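Long-range contact in endoglucanase E-5 (Thermobifida fusca, PDB 2CKR), which catalyses the endohydrolysis of (1->4)-beta-D-glucosidic linkages in cellulose, lichenin and cereal beta-D-glucans, here represented by its family 5 catalytic domain: residues 229-234 and 263-268. The protein carries 1 engineered substitution. Residues are numbered along the deposited sequence; the frame is centred on the assembly and turned at random. Where two conformers were deposited one is given.
Sequences VTQFGT and TKWNYS. Engineered in segment 229-234: Gln-231 (natural residue Glu).
The engineered Gln-231 lays its side-chain amide flat on the indole of Trp-265, the two planes only 14° apart and CD of Gln-231 3.5 Å from CE3 of Trp-265. NE2 stands over the middle of the ring system, while OE1 lies over the CE3-CZ3 bond. Both side chains start with CG anti to the backbone N (chi1 -155° and -172°), which runs them side by side in the same direction. Tryptophan suits its place by offering a broad flat surface, and its NE1 bonds a bound tetraethylene glycol. Tyr-206 and Arg-61 take the amide's NE2 and OE1, and ND2 of Asn-266, which follows a cis peptide bond, sits over the rim of the opposite indole face. Replacing Trp-265 with an alanine would probably open a gap under the amide, leaving its orientation to Tyr-206 and Arg-61.

Backbone bonds join the strands: Thr-263 N gives a hydrogen to Val-229 O (2.9 Å), and Trp-265 N to Phe-232 O (2.9 Å). Threonine suits position 263 because its hydroxyl adds a third bond, OG1 to Thr-230 O at 2.8 Å, reaching that oxygen from above the carbonyl plane. These are the last two strands of a parallel (beta/alpha)8 TIM barrel, linked as a beta-alpha-beta unit through helix 245-258. Gln-231 lies near the C-terminal end of strand 227-233, where family 5 enzymes carry the active site; the natural Glu is probably the nucleophile, and Glu-139, about 4 Å away between side chains, the probable proton donor.

Apolar packing occupies the other side of the strands, where the flat ring of Phe-232 fills the layer beneath helix 295-305. Lysine suits position 264 through its long aliphatic stem: CG sits over the phenyl face, toward its rim, a CH-pi contact 4.1 Å from the Phe-232 centroid.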
loop_
_atom_site.group_PDB
_atom_site.type_symbol
_atom_site.label_atom_id
_atom_site.label_comp_id
_atom_site.label_asym_id
_atom_site.label_seq_id
_atom_site.Cartn_x
_atom_site.Cartn_y
_atom_site.Cartn_z
ATOM N N VAL A 229 3.773 -2.307 -5.220
ATOM C CA VAL A 229 2.525 -3.053 -5.253
ATOM C C VAL A 229 1.860 -2.825 -3.903
ATOM O O VAL A 229 2.139 -3.530 -2.937
ATOM C CB VAL A 229 2.790 -4.540 -5.579
ATOM C CG1 VAL A 229 1.522 -5.392 -5.461
ATOM C CG2 VAL A 229 3.401 -4.643 -6.988
ATOM N N THR A 230 1.030 -1.792 -3.823
ATOM C CA THR A 230 0.450 -1.413 -2.532
ATOM C C THR A 230 -0.718 -2.299 -2.140
ATOM O O THR A 230 -1.158 -2.264 -0.993
ATOM C CB THR A 230 0.005 0.061 -2.517
ATOM O OG1 THR A 230 -0.794 0.342 -3.662
ATOM C CG2 THR A 230 1.192 1.012 -2.646
ATOM N N GLN A 231 -1.240 -3.079 -3.078
ATOM C CA GLN A 231 -2.340 -3.985 -2.773
ATOM C C GLN A 231 -2.346 -5.184 -3.710
ATOM O O GLN A 231 -2.414 -5.023 -4.921
ATOM C CB GLN A 231 -3.677 -3.234 -2.888
ATOM C CG GLN A 231 -4.779 -3.818 -2.061
ATOM C CD GLN A 231 -6.031 -2.956 -2.049
ATOM O OE1 GLN A 231 -6.003 -1.817 -1.586
ATOM N NE2 GLN A 231 -7.145 -3.513 -2.536
ATOM N N PHE A 232 -2.256 -6.384 -3.154
ATOM C CA PHE A 232 -2.405 -7.584 -3.969
ATOM C C PHE A 232 -2.986 -8.733 -3.184
ATOM O O PHE A 232 -2.896 -8.774 -1.961
ATOM C CB PHE A 232 -1.080 -7.991 -4.625
ATOM C CG PHE A 232 -0.181 -8.820 -3.737
ATOM C CD1 PHE A 232 0.697 -8.204 -2.873
ATOM C CD2 PHE A 232 -0.229 -10.206 -3.764
ATOM C CE1 PHE A 232 1.514 -8.951 -2.064
ATOM C CE2 PHE A 232 0.596 -10.963 -2.940
ATOM C CZ PHE A 232 1.474 -10.332 -2.102
ATOM N N GLY A 233 -3.617 -9.657 -3.898
ATOM C CA GLY A 233 -4.121 -10.877 -3.291
ATOM C C GLY A 233 -3.773 -12.076 -4.149
ATOM O O GLY A 233 -3.307 -11.926 -5.283
ATOM N N THR A 234 -3.990 -13.261 -3.584
ATOM C CA THR A 234 -3.798 -14.526 -4.282
ATOM C C THR A 234 -5.107 -15.087 -4.817
ATOM O O THR A 234 -5.087 -16.096 -5.503
ATOM C CB THR A 234 -3.156 -15.573 -3.341
ATOM O OG1 THR A 234 -3.972 -15.760 -2.171
ATOM C CG2 THR A 234 -1.839 -15.081 -2.798
ATOM N N THR A 263 2.707 -4.814 -0.391
ATOM C CA THR A 263 1.913 -5.029 0.820
ATOM C C THR A 263 0.658 -5.833 0.469
ATOM O O THR A 263 -0.121 -5.430 -0.380
ATOM C CB THR A 263 1.550 -3.694 1.514
ATOM O OG1 THR A 263 1.141 -2.714 0.546
ATOM C CG2 THR A 263 2.800 -3.076 2.166
ATOM N N LYS A 264 0.471 -6.964 1.138
ATOM C CA LYS A 264 -0.625 -7.867 0.821
ATOM C C LYS A 264 -1.946 -7.418 1.453
ATOM O O LYS A 264 -1.978 -6.984 2.599
ATOM C CB LYS A 264 -0.294 -9.288 1.277
ATOM C CG LYS A 264 -1.217 -10.349 0.683
ATOM C CD LYS A 264 -0.990 -11.707 1.316
ATOM C CE LYS A 264 -2.014 -12.765 0.858
ATOM N NZ LYS A 264 -3.402 -12.237 0.652
ATOM N N TRP A 265 -3.027 -7.535 0.682
ATOM C CA TRP A 265 -4.380 -7.307 1.151
ATOM C C TRP A 265 -4.892 -8.638 1.710
ATOM O O TRP A 265 -5.084 -9.565 0.917
ATOM C CB TRP A 265 -5.219 -6.928 -0.070
ATOM C CG TRP A 265 -6.604 -6.479 0.179
ATOM C CD1 TRP A 265 -7.755 -7.147 -0.143
ATOM C CD2 TRP A 265 -7.009 -5.232 0.733
ATOM N NE1 TRP A 265 -8.849 -6.401 0.221
ATOM C CE2 TRP A 265 -8.423 -5.221 0.762
ATOM C CE3 TRP A 265 -6.321 -4.127 1.258
ATOM C CZ2 TRP A 265 -9.153 -4.145 1.267
ATOM C CZ3 TRP A 265 -7.047 -3.057 1.747
ATOM C CH2 TRP A 265 -8.451 -3.071 1.744
ATOM N N ASN A 266 -5.136 -8.792 3.013
ATOM C CA ASN A 266 -5.059 -7.767 4.054
ATOM C C ASN A 266 -4.928 -8.375 5.467
ATOM O O ASN A 266 -5.226 -9.561 5.684
ATOM C CB ASN A 266 -6.300 -6.854 4.010
ATOM C CG ASN A 266 -7.606 -7.615 4.259
ATOM O OD1 ASN A 266 -7.930 -7.970 5.385
ATOM N ND2 ASN A 266 -8.362 -7.855 3.197
ATOM N N TYR A 267 -4.531 -7.530 6.413
ATOM C CA TYR A 267 -4.254 -7.905 7.806
ATOM C C TYR A 267 -5.491 -7.684 8.658
ATOM O O TYR A 267 -5.594 -6.713 9.427
ATOM C CB TYR A 267 -3.069 -7.073 8.335
ATOM C CG TYR A 267 -2.338 -7.685 9.517
ATOM C CD1 TYR A 267 -1.621 -8.879 9.374
ATOM C CD2 TYR A 267 -2.375 -7.080 10.780
ATOM C CE1 TYR A 267 -0.945 -9.458 10.446
ATOM C CE2 TYR A 267 -1.688 -7.648 11.865
ATOM C CZ TYR A 267 -0.982 -8.835 11.688
ATOM O OH TYR A 267 -0.326 -9.409 12.747
ATOM N N SER A 268 -6.463 -8.566 8.487
ATOM C CA SER A 268 -7.716 -8.505 9.235
ATOM C C SER A 268 -8.319 -9.887 9.346
ATOM O O SER A 268 -7.809 -10.837 8.763
ATOM C CB SER A 268 -8.721 -7.588 8.540
ATOM O OG SER A 268 -9.419 -8.279 7.512
#